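Local coordinates for protein amidase, hydantoinase/carbamoylase family (Burkholderia ambifaria, PDB 5TP4) that probably hydrolyses N-carbamoyl-L-amino acids as a zinc-dependent amidase of the peptidase M20 family, at residues W57-M63 with L112-R116; S66-G71 with C181-P187; T210-T216 with Y355-V361. One frame throughout, in Å; residues are numbered along the deposited sequence.

Contact 1: residues W57-M63 with L112-R116. With EDO (1,2-ethanediol), chain U.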
loop_
_atom_site.group_PDB
_atom_site.type_symbol
_atom_site.label_atom_id
_atom_site.label_comp_id
_atom_site.label_asym_id
_atom_site.label_seq_id
_atom_site.Cartn_x
_atom_site.Cartn_y
_atom_site.Cartn_z
ATOM N N TRP B 57 47.695 -0.391 6.089
ATOM C CA TRP B 57 47.803 -0.993 7.413
ATOM C C TRP B 57 48.314 -2.425 7.327
ATOM O O TRP B 57 49.162 -2.840 8.127
ATOM C CB TRP B 57 46.440 -0.977 8.097
ATOM C CG TRP B 57 46.030 0.390 8.526
ATOM C CD1 TRP B 57 46.820 1.464 8.660
ATOM C CD2 TRP B 57 44.710 0.787 8.921
ATOM N NE1 TRP B 57 46.074 2.553 9.113
ATOM C CE2 TRP B 57 44.771 2.149 9.273
ATOM C CE3 TRP B 57 43.478 0.124 8.987
ATOM C CZ2 TRP B 57 43.647 2.859 9.702
ATOM C CZ3 TRP B 57 42.364 0.825 9.419
ATOM C CH2 TRP B 57 42.462 2.187 9.763
ATOM N N CYS B 58 47.807 -3.193 6.360
ATOM C CA CYS B 58 48.244 -4.582 6.227
ATOM C C CYS B 58 49.721 -4.671 5.902
ATOM O O CYS B 58 50.441 -5.501 6.476
ATOM C CB CYS B 58 47.442 -5.294 5.145
ATOM S SG CYS B 58 45.739 -5.618 5.633
ATOM N N ARG B 59 50.193 -3.831 4.971
ATOM C CA ARG B 59 51.607 -3.846 4.629
ATOM C C ARG B 59 52.461 -3.403 5.807
ATOM O O ARG B 59 53.552 -3.941 6.016
ATOM C CB ARG B 59 51.861 -2.964 3.407
ATOM C CG ARG B 59 51.187 -3.487 2.143
ATOM C CD ARG B 59 51.718 -2.715 0.909
ATOM N NE ARG B 59 50.809 -2.868 -0.228
ATOM C CZ ARG B 59 49.846 -1.996 -0.515
ATOM N NH1 ARG B 59 49.709 -0.910 0.233
ATOM N NH2 ARG B 59 49.042 -2.202 -1.549
ATOM N N ASP B 60 51.974 -2.435 6.591
ATOM C CA ASP B 60 52.684 -2.025 7.801
ATOM C C ASP B 60 52.736 -3.147 8.828
ATOM O O ASP B 60 53.630 -3.150 9.676
ATOM C CB ASP B 60 52.017 -0.797 8.446
ATOM C CG ASP B 60 52.132 0.473 7.593
ATOM O OD1 ASP B 60 53.063 0.567 6.752
ATOM O OD2 ASP B 60 51.281 1.376 7.784
ATOM N N ALA B 61 51.810 -4.094 8.762
ATOM C CA ALA B 61 51.804 -5.276 9.618
ATOM C C ALA B 61 52.558 -6.443 8.979
ATOM O O ALA B 61 52.433 -7.590 9.429
ATOM C CB ALA B 61 50.365 -5.701 9.934
ATOM N N GLY B 62 53.312 -6.177 7.925
ATOM C CA GLY B 62 54.202 -7.180 7.362
ATOM C C GLY B 62 53.567 -8.071 6.334
ATOM O O GLY B 62 54.202 -9.040 5.897
ATOM N N MET B 63 52.351 -7.771 5.911
ATOM C CA MET B 63 51.603 -8.586 4.963
ATOM C C MET B 63 51.887 -8.151 3.525
ATOM O O MET B 63 52.299 -7.019 3.265
ATOM C CB MET B 63 50.107 -8.470 5.240
ATOM C CG MET B 63 49.734 -8.779 6.703
ATOM S SD MET B 63 47.970 -8.685 6.968
ATOM C CE MET B 63 47.487 -10.385 6.632
ATOM N N LEU B 112 42.637 -7.714 10.583
ATOM C CA LEU B 112 43.884 -6.970 10.741
ATOM C C LEU B 112 44.359 -7.015 12.187
ATOM O O LEU B 112 45.551 -7.182 12.459
ATOM C CB LEU B 112 43.697 -5.524 10.274
ATOM C CG LEU B 112 44.880 -4.572 10.516
ATOM C CD1 LEU B 112 46.129 -4.979 9.715
ATOM C CD2 LEU B 112 44.443 -3.143 10.128
ATOM N N GLU B 113 43.439 -6.872 13.143
ATOM C CA GLU B 113 43.891 -6.886 14.527
ATOM C C GLU B 113 44.395 -8.273 14.914
ATOM O O GLU B 113 45.346 -8.390 15.690
ATOM C CB GLU B 113 42.772 -6.397 15.462
ATOM C CG GLU B 113 43.053 -6.569 16.975
ATOM C CD GLU B 113 44.323 -5.859 17.429
ATOM O OE1 GLU B 113 44.652 -4.797 16.850
ATOM O OE2 GLU B 113 44.988 -6.371 18.377
ATOM N N VAL B 114 43.774 -9.335 14.386
ATOM C CA VAL B 114 44.317 -10.676 14.583
ATOM C C VAL B 114 45.783 -10.728 14.173
ATOM O O VAL B 114 46.642 -11.216 14.915
ATOM C CB VAL B 114 43.475 -11.711 13.816
ATOM C CG1 VAL B 114 44.205 -13.054 13.734
ATOM C CG2 VAL B 114 42.138 -11.884 14.537
ATOM N N VAL B 115 46.095 -10.206 12.996
ATOM C CA VAL B 115 47.474 -10.238 12.527
ATOM C C VAL B 115 48.369 -9.370 13.409
ATOM O O VAL B 115 49.475 -9.782 13.776
ATOM C CB VAL B 115 47.537 -9.819 11.058
ATOM C CG1 VAL B 115 49.017 -9.568 10.617
ATOM C CG2 VAL B 115 46.898 -10.934 10.194
ATOM N N ARG B 116 47.908 -8.174 13.778
ATOM C CA ARG B 116 48.738 -7.303 14.607
ATOM C C ARG B 116 49.028 -7.955 15.948
ATOM O O ARG B 116 50.138 -7.838 16.485
ATOM C CB ARG B 116 48.051 -5.957 14.833
ATOM C CG ARG B 116 47.989 -5.091 13.582
ATOM C CD ARG B 116 47.102 -3.851 13.835
ATOM N NE ARG B 116 47.326 -2.834 12.808
ATOM C CZ ARG B 116 46.706 -1.658 12.799
ATOM N NH1 ARG B 116 45.794 -1.388 13.735
ATOM N NH2 ARG B 116 47.002 -0.753 11.865
HETATM C C1 EDO U . 54.738 -12.349 5.745
HETATM O O1 EDO U . 53.757 -12.199 6.782
HETATM C C2 EDO U . 54.092 -11.993 4.418
HETATM O O2 EDO U . 53.376 -13.151 3.991
HETATM O O HOH W 1 49.374 -2.179 10.814
#

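Contact 2: residues S66-G71 with C181-P187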
loop_
_atom_site.group_PDB
_atom_site.type_symbol
_atom_site.label_atom_id
_atom_site.label_comp_id
_atom_site.label_asym_id
_atom_site.label_seq_id
_atom_site.Cartn_x
_atom_site.Cartn_y
_atom_site.Cartn_z
ATOM N N SER B 66 47.233 -7.950 -2.512
ATOM C CA SER B 66 46.955 -8.069 -3.936
ATOM C C SER B 66 45.445 -8.025 -4.130
ATOM O O SER B 66 44.676 -8.244 -3.189
ATOM C CB SER B 66 47.524 -9.375 -4.517
ATOM O OG SER B 66 46.833 -10.514 -4.000
ATOM N N VAL B 67 45.033 -7.750 -5.375
ATOM C CA VAL B 67 43.638 -7.865 -5.794
ATOM C C VAL B 67 43.547 -8.896 -6.907
ATOM O O VAL B 67 44.490 -9.090 -7.685
ATOM C CB VAL B 67 43.025 -6.530 -6.283
ATOM C CG1 VAL B 67 42.741 -5.593 -5.109
ATOM C CG2 VAL B 67 43.926 -5.860 -7.295
ATOM N N ASP B 68 42.405 -9.590 -6.960
ATOM C CA ASP B 68 42.144 -10.493 -8.075
ATOM C C ASP B 68 41.394 -9.744 -9.171
ATOM O O ASP B 68 41.179 -8.529 -9.085
ATOM C CB ASP B 68 41.413 -11.752 -7.608
ATOM C CG ASP B 68 39.976 -11.499 -7.135
ATOM O OD1 ASP B 68 39.390 -10.424 -7.415
ATOM O OD2 ASP B 68 39.447 -12.408 -6.456
ATOM N N ALA B 69 40.964 -10.486 -10.208
ATOM C CA ALA B 69 40.403 -9.902 -11.426
ATOM C C ALA B 69 39.033 -9.269 -11.230
ATOM O O ALA B 69 38.553 -8.595 -12.156
ATOM C CB ALA B 69 40.326 -10.958 -12.541
ATOM N N VAL B 70 38.414 -9.413 -10.056
ATOM C CA VAL B 70 37.174 -8.701 -9.762
ATOM C C VAL B 70 37.357 -7.760 -8.563
ATOM O O VAL B 70 36.384 -7.258 -7.985
ATOM C CB VAL B 70 35.999 -9.685 -9.573
ATOM C CG1 VAL B 70 36.036 -10.388 -8.218
ATOM C CG2 VAL B 70 34.651 -8.987 -9.789
ATOM N N GLY B 71 38.605 -7.454 -8.212
ATOM C CA GLY B 71 38.832 -6.465 -7.170
ATOM C C GLY B 71 38.800 -6.996 -5.757
ATOM O O GLY B 71 38.931 -6.198 -4.814
ATOM N N CYS B 181 41.922 -1.205 -9.309
ATOM C CA CYS B 181 41.997 -2.424 -8.525
ATOM C C CYS B 181 41.518 -3.640 -9.316
ATOM O O CYS B 181 40.991 -4.594 -8.745
ATOM C CB CYS B 181 41.240 -2.255 -7.212
ATOM S SG CYS B 181 39.546 -1.745 -7.397
ATOM N N ARG B 182 41.723 -3.632 -10.628
ATOM C CA ARG B 182 41.548 -4.826 -11.457
ATOM C C ARG B 182 42.840 -5.641 -11.435
ATOM O O ARG B 182 43.787 -5.333 -12.165
ATOM C CB ARG B 182 41.197 -4.442 -12.892
ATOM C CG ARG B 182 40.655 -5.618 -13.665
ATOM C CD ARG B 182 40.819 -5.491 -15.145
ATOM N NE ARG B 182 39.891 -4.569 -15.792
ATOM C CZ ARG B 182 38.774 -4.934 -16.412
ATOM N NH1 ARG B 182 38.399 -6.209 -16.428
ATOM N NH2 ARG B 182 38.022 -4.019 -17.016
ATOM N N GLY B 183 42.880 -6.690 -10.615
ATOM C CA GLY B 183 44.038 -7.563 -10.600
ATOM C C GLY B 183 44.052 -8.443 -11.834
ATOM O O GLY B 183 43.076 -8.526 -12.588
ATOM N N THR B 184 45.212 -9.074 -12.079
ATOM C CA THR B 184 45.346 -9.978 -13.218
ATOM C C THR B 184 45.020 -11.425 -12.867
ATOM O O THR B 184 44.783 -12.215 -13.783
ATOM C CB THR B 184 46.764 -9.922 -13.811
ATOM O OG1 THR B 184 47.723 -10.131 -12.772
ATOM C CG2 THR B 184 47.035 -8.571 -14.466
ATOM N N ARG B 185 44.964 -11.770 -11.577
ATOM C CA ARG B 185 44.835 -13.162 -11.151
ATOM C C ARG B 185 43.371 -13.597 -11.178
ATOM O O ARG B 185 42.506 -12.887 -10.675
ATOM C CB ARG B 185 45.404 -13.313 -9.737
ATOM C CG ARG B 185 45.322 -14.706 -9.152
ATOM C CD ARG B 185 45.971 -14.794 -7.761
ATOM N NE ARG B 185 45.135 -14.235 -6.697
ATOM C CZ ARG B 185 45.406 -13.113 -6.029
ATOM N NH1 ARG B 185 46.500 -12.419 -6.313
ATOM N NH2 ARG B 185 44.590 -12.689 -5.065
ATOM N N ALA B 186 43.091 -14.755 -11.777
ATOM C CA ALA B 186 41.714 -15.234 -11.814
ATOM C C ALA B 186 41.203 -15.453 -10.392
ATOM O O ALA B 186 41.930 -16.001 -9.553
ATOM C CB ALA B 186 41.626 -16.552 -12.593
ATOM N N PRO B 187 39.966 -15.049 -10.077
ATOM C CA PRO B 187 39.461 -15.259 -8.712
ATOM C C PRO B 187 39.289 -16.734 -8.394
ATOM O O PRO B 187 38.970 -17.551 -9.258
ATOM C CB PRO B 187 38.110 -14.531 -8.704
ATOM C CG PRO B 187 38.200 -13.547 -9.872
ATOM C CD PRO B 187 39.025 -14.265 -10.899
HETATM O O HOH W 2 46.243 -9.965 -9.364
HETATM O O HOH W 3 39.260 -8.439 -14.879
#

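Contact 3: residues T210-T216 with Y355-V361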
loop_
_atom_site.group_PDB
_atom_site.type_symbol
_atom_site.label_atom_id
_atom_site.label_comp_id
_atom_site.label_asym_id
_atom_site.label_seq_id
_atom_site.Cartn_x
_atom_site.Cartn_y
_atom_site.Cartn_z
ATOM N N THR B 210 24.038 -11.487 25.498
ATOM C CA THR B 210 24.950 -12.490 24.985
ATOM C C THR B 210 26.054 -11.796 24.211
ATOM O O THR B 210 25.770 -11.024 23.293
ATOM C CB THR B 210 24.233 -13.465 24.052
ATOM O OG1 THR B 210 23.052 -13.955 24.690
ATOM C CG2 THR B 210 25.138 -14.606 23.732
ATOM N N THR B 211 27.300 -12.074 24.578
ATOM C CA THR B 211 28.437 -11.453 23.910
ATOM C C THR B 211 28.735 -12.087 22.556
ATOM O O THR B 211 29.043 -11.374 21.593
ATOM C CB THR B 211 29.666 -11.526 24.805
ATOM O OG1 THR B 211 29.381 -10.816 26.014
ATOM C CG2 THR B 211 30.876 -10.872 24.118
ATOM N N ILE B 212 28.653 -13.409 22.458
ATOM C CA ILE B 212 29.105 -14.155 21.280
ATOM C C ILE B 212 27.933 -14.902 20.653
ATOM O O ILE B 212 27.349 -15.790 21.280
ATOM C CB ILE B 212 30.224 -15.147 21.625
ATOM C CG1 ILE B 212 31.404 -14.418 22.306
ATOM C CG2 ILE B 212 30.685 -15.911 20.317
ATOM C CD1 ILE B 212 32.089 -13.346 21.388
ATOM N N GLY B 213 27.614 -14.563 19.401
ATOM C CA GLY B 213 26.686 -15.383 18.647
ATOM C C GLY B 213 27.468 -16.437 17.886
ATOM O O GLY B 213 28.309 -16.106 17.047
ATOM N N ILE B 214 27.236 -17.704 18.210
ATOM C CA ILE B 214 27.847 -18.846 17.512
ATOM C C ILE B 214 26.964 -19.107 16.295
ATOM O O ILE B 214 25.909 -19.726 16.407
ATOM C CB ILE B 214 27.943 -20.074 18.419
ATOM C CG1 ILE B 214 28.803 -19.789 19.646
ATOM C CG2 ILE B 214 28.554 -21.270 17.645
ATOM C CD1 ILE B 214 28.482 -20.705 20.826
ATOM N N VAL B 215 27.370 -18.622 15.119
ATOM C CA VAL B 215 26.432 -18.584 13.996
ATOM C C VAL B 215 26.363 -19.961 13.355
ATOM O O VAL B 215 27.393 -20.553 13.020
ATOM C CB VAL B 215 26.829 -17.505 12.970
ATOM C CG1 VAL B 215 25.730 -17.365 11.969
ATOM C CG2 VAL B 215 27.058 -16.153 13.649
ATOM N N THR B 216 25.144 -20.460 13.143
ATOM C CA THR B 216 25.000 -21.829 12.670
ATOM C C THR B 216 24.864 -21.943 11.155
ATOM O O THR B 216 25.127 -23.023 10.608
ATOM C CB THR B 216 23.804 -22.504 13.364
ATOM O OG1 THR B 216 22.600 -21.803 13.076
ATOM C CG2 THR B 216 23.999 -22.464 14.854
ATOM N N TYR B 355 32.953 -16.195 27.949
ATOM C CA TYR B 355 32.013 -15.222 27.398
ATOM C C TYR B 355 30.629 -15.836 27.261
ATOM O O TYR B 355 30.497 -17.021 26.942
ATOM C CB TYR B 355 32.480 -14.742 26.036
ATOM C CG TYR B 355 33.802 -14.038 26.008
ATOM C CD1 TYR B 355 34.278 -13.307 27.109
ATOM C CD2 TYR B 355 34.574 -14.073 24.848
ATOM C CE1 TYR B 355 35.502 -12.635 27.026
ATOM C CE2 TYR B 355 35.796 -13.410 24.764
ATOM C CZ TYR B 355 36.256 -12.708 25.854
ATOM O OH TYR B 355 37.469 -12.056 25.758
ATOM N N THR B 356 29.586 -15.043 27.556
ATOM C CA THR B 356 28.237 -15.539 27.305
ATOM C C THR B 356 28.073 -15.783 25.812
ATOM O O THR B 356 28.643 -15.076 24.982
ATOM C CB THR B 356 27.184 -14.551 27.834
ATOM O OG1 THR B 356 27.349 -13.278 27.203
ATOM C CG2 THR B 356 27.396 -14.361 29.298
ATOM N N ASN B 357 27.342 -16.838 25.474
ATOM C CA ASN B 357 27.312 -17.284 24.089
ATOM C C ASN B 357 26.000 -18.001 23.812
ATOM O O ASN B 357 25.423 -18.639 24.697
ATOM C CB ASN B 357 28.518 -18.202 23.771
ATOM C CG ASN B 357 28.513 -19.483 24.589
ATOM O OD1 ASN B 357 27.944 -20.484 24.166
ATOM N ND2 ASN B 357 29.134 -19.456 25.778
ATOM N N GLU B 358 25.547 -17.924 22.561
ATOM C CA GLU B 358 24.405 -18.738 22.161
ATOM C C GLU B 358 24.479 -19.020 20.671
ATOM O O GLU B 358 25.023 -18.230 19.890
ATOM C CB GLU B 358 23.061 -18.082 22.507
ATOM C CG GLU B 358 22.685 -16.834 21.722
ATOM C CD GLU B 358 21.421 -16.151 22.293
ATOM O OE1 GLU B 358 20.296 -16.564 21.925
ATOM O OE2 GLU B 358 21.551 -15.222 23.122
ATOM N N ARG B 359 23.930 -20.168 20.285
ATOM C CA ARG B 359 23.781 -20.485 18.869
ATOM C C ARG B 359 22.704 -19.596 18.259
ATOM O O ARG B 359 21.668 -19.327 18.885
ATOM C CB ARG B 359 23.430 -21.962 18.687
ATOM C CG ARG B 359 24.591 -22.878 18.991
ATOM C CD ARG B 359 24.192 -24.341 18.942
ATOM N NE ARG B 359 23.874 -24.825 17.599
ATOM C CZ ARG B 359 24.765 -25.284 16.723
ATOM N NH1 ARG B 359 26.054 -25.298 17.021
ATOM N NH2 ARG B 359 24.359 -25.719 15.535
ATOM N N ILE B 360 22.962 -19.104 17.043
ATOM C CA ILE B 360 22.053 -18.158 16.401
ATOM C C ILE B 360 22.176 -18.322 14.892
ATOM O O ILE B 360 23.244 -18.638 14.376
ATOM C CB ILE B 360 22.417 -16.720 16.856
ATOM C CG1 ILE B 360 21.462 -15.675 16.271
ATOM C CG2 ILE B 360 23.861 -16.373 16.435
ATOM C CD1 ILE B 360 21.517 -14.336 17.066
ATOM N N VAL B 361 21.075 -18.143 14.179
ATOM C CA VAL B 361 21.134 -18.223 12.720
ATOM C C VAL B 361 21.445 -16.832 12.171
ATOM O O VAL B 361 21.078 -15.819 12.773
ATOM C CB VAL B 361 19.807 -18.799 12.162
ATOM C CG1 VAL B 361 18.667 -17.782 12.272
ATOM C CG2 VAL B 361 19.989 -19.305 10.739
HETATM O O HOH W 4 30.371 -12.282 28.019
#

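Contact 1: residues W57-M63 with L112-R116
W57 and A61, near the C-terminal end of helix 45-60, pack with M63 against L112, V115 and R116 of helix 105-121: a helix-helix contact in the sheet-and-helix catalytic domain of this M20 enzyme, in which helix 45-60 ends in a Schellman motif. W57 meets its partners in two ways. Its CB is 3.6 Å from L112 CD2, the two side chains crossing at about a right angle, while R116 NH2 hangs over one ring face, offset toward the rim. With ring and guanidinium planes 53° apart and R116 CZ 5.1 Å from the centroid of the W57 five-membered ring, any cation-pi attraction is weak. R116 is extended from CG to NE, and L112 CD2 lies over the centre of one guanidinium face. A water in the guanidinium plane ties the helices together, donating to W57 O and accepting from R116 NE at 2.9 Å. C58 SG touches L112 CD1 more loosely, and its side chain also touches A75 of strand 73-77. A61 then sets its methyl between L112 and V115, with A61 CB 4.2 Å from V115 CG1; its carbonyl oxygen accepts from N119 ND2 further along the partner helix. G62, at positive phi (88°), is the C-prime residue of the Schellman motif, its N bonding to R59 O. M63 has two conformers, so its side-chain contact is tentative; in one, M63 and V115 meet tip to tip, with CE against CG2. Independent of that uncertainty is the backbone closure, M63 N to C58 O at 3.0 Å.

Contact 2: residues S66-G71 with C181-P187
R185 presents the edge of its guanidinium to S66, with S66 OG only 14° out of the group's plane. R185 NH1 donates to S66 OG at 3.0 Å, and NH2 adds a weak second bond to the same oxygen. The arginine reaches back because its chain, extended to CD, bends at chi3 (77°); one guanidinium face then lies over D68 CA. D68 is turned differently: its side chain crosses P187 at about a right angle, with D68 OD2 3.4 Å from P187 CB. D68 CG sits between the backbone N and the carbonyl carbon (chi1 68°), which lets OD1 curl over the following turn and accept from V70 N at 3.0 Å, an Asx turn; N72 N also donates to OD1. The same residues form a type I turn, closed by G71 N to D68 O. That carbonyl is gripped twice, since G183 N reaches it at 2.9 Å from the opposite face of its plane. A69 N answers with a bond to R185 O, and the A69 methyl meets P187 CD at 3.9 Å. V67 CG2 packs on C181 O, beside the C179-C181 disulfide. The contact thus fastens the loop between helix 172-179 and strand 193-199 to the turn of the antiparallel hairpin 64-67/73-77, where V70 and P187 also touch helices 147-153 and 158-163, and R182 is salt-bridged to D177 of helix 172-179.

Contact 3: residues T210-T216 with Y355-V361
E358 OE2 accepts from T210 OG1 at 2.5 Å through its anti lone pair, on the side away from OE1, while the two side chains cross at about a right angle. T211 N donates to T356 OG1 at 2.9 Å, and one water joins T211 OG1 to T356 N. Beyond these threonines strand 212-216 runs parallel to strand 357-361, whose E358 and I360 each use both N and O: after I212 N to T356 O, E358 N bonds to I212 O, and I214 N to E358 O at 2.8 Å. I360 N then bonds to I214 O, and T216 N to I360 O at 2.9 Å. The strand segments diverge by 40°, a marked twist. On the face of I212 and I214, I214 lies alongside N357, with CD1 3.4 Å from OD1. N357 itself is held by ND2 donating to Y355 O at 3.0 Å, in the planes of both amide and carbonyl. On the other face, I360 CG2 rests on G213 CA at 3.7 Å. A second shell fixes the polar ends: N208 ND2 also donates to E358 OE2, and Y355 OH pairs with N406. The pair belongs to the mixed sheet of the zinc-binding domain, with helices on both faces: 340-353 and 398-416 cover the I212 side, 204-208 packs on E358 and I360. V215 touches M379 and F381 of strand 377-382, and its side chain lies about 7 Å from that of the zinc ligand H198.

Followed from the N terminus, the chain enters contact 1 at 57-63 and contact 2 at 66-71 almost at once, then returns to 112-116, closing the first loop over 48 intervening residues. Only at 181-187 does contact 2 close, across 109 residues, so these two loops cross. Contact 3 follows in series: it opens at 210-216 and closes at 355-361 after 138 residues, a span that, as in other M20 enzymes, probably includes the inserted second domain. Contact 1 pairs two helices, contact 2 pins a loop to an outer strand turn, and contact 3 pairs strands 212-229 and 357-362 in parallel. Contacts 2 and 3 reach the same sheet from opposite sides of the chain's centre, their centres 34 Å apart.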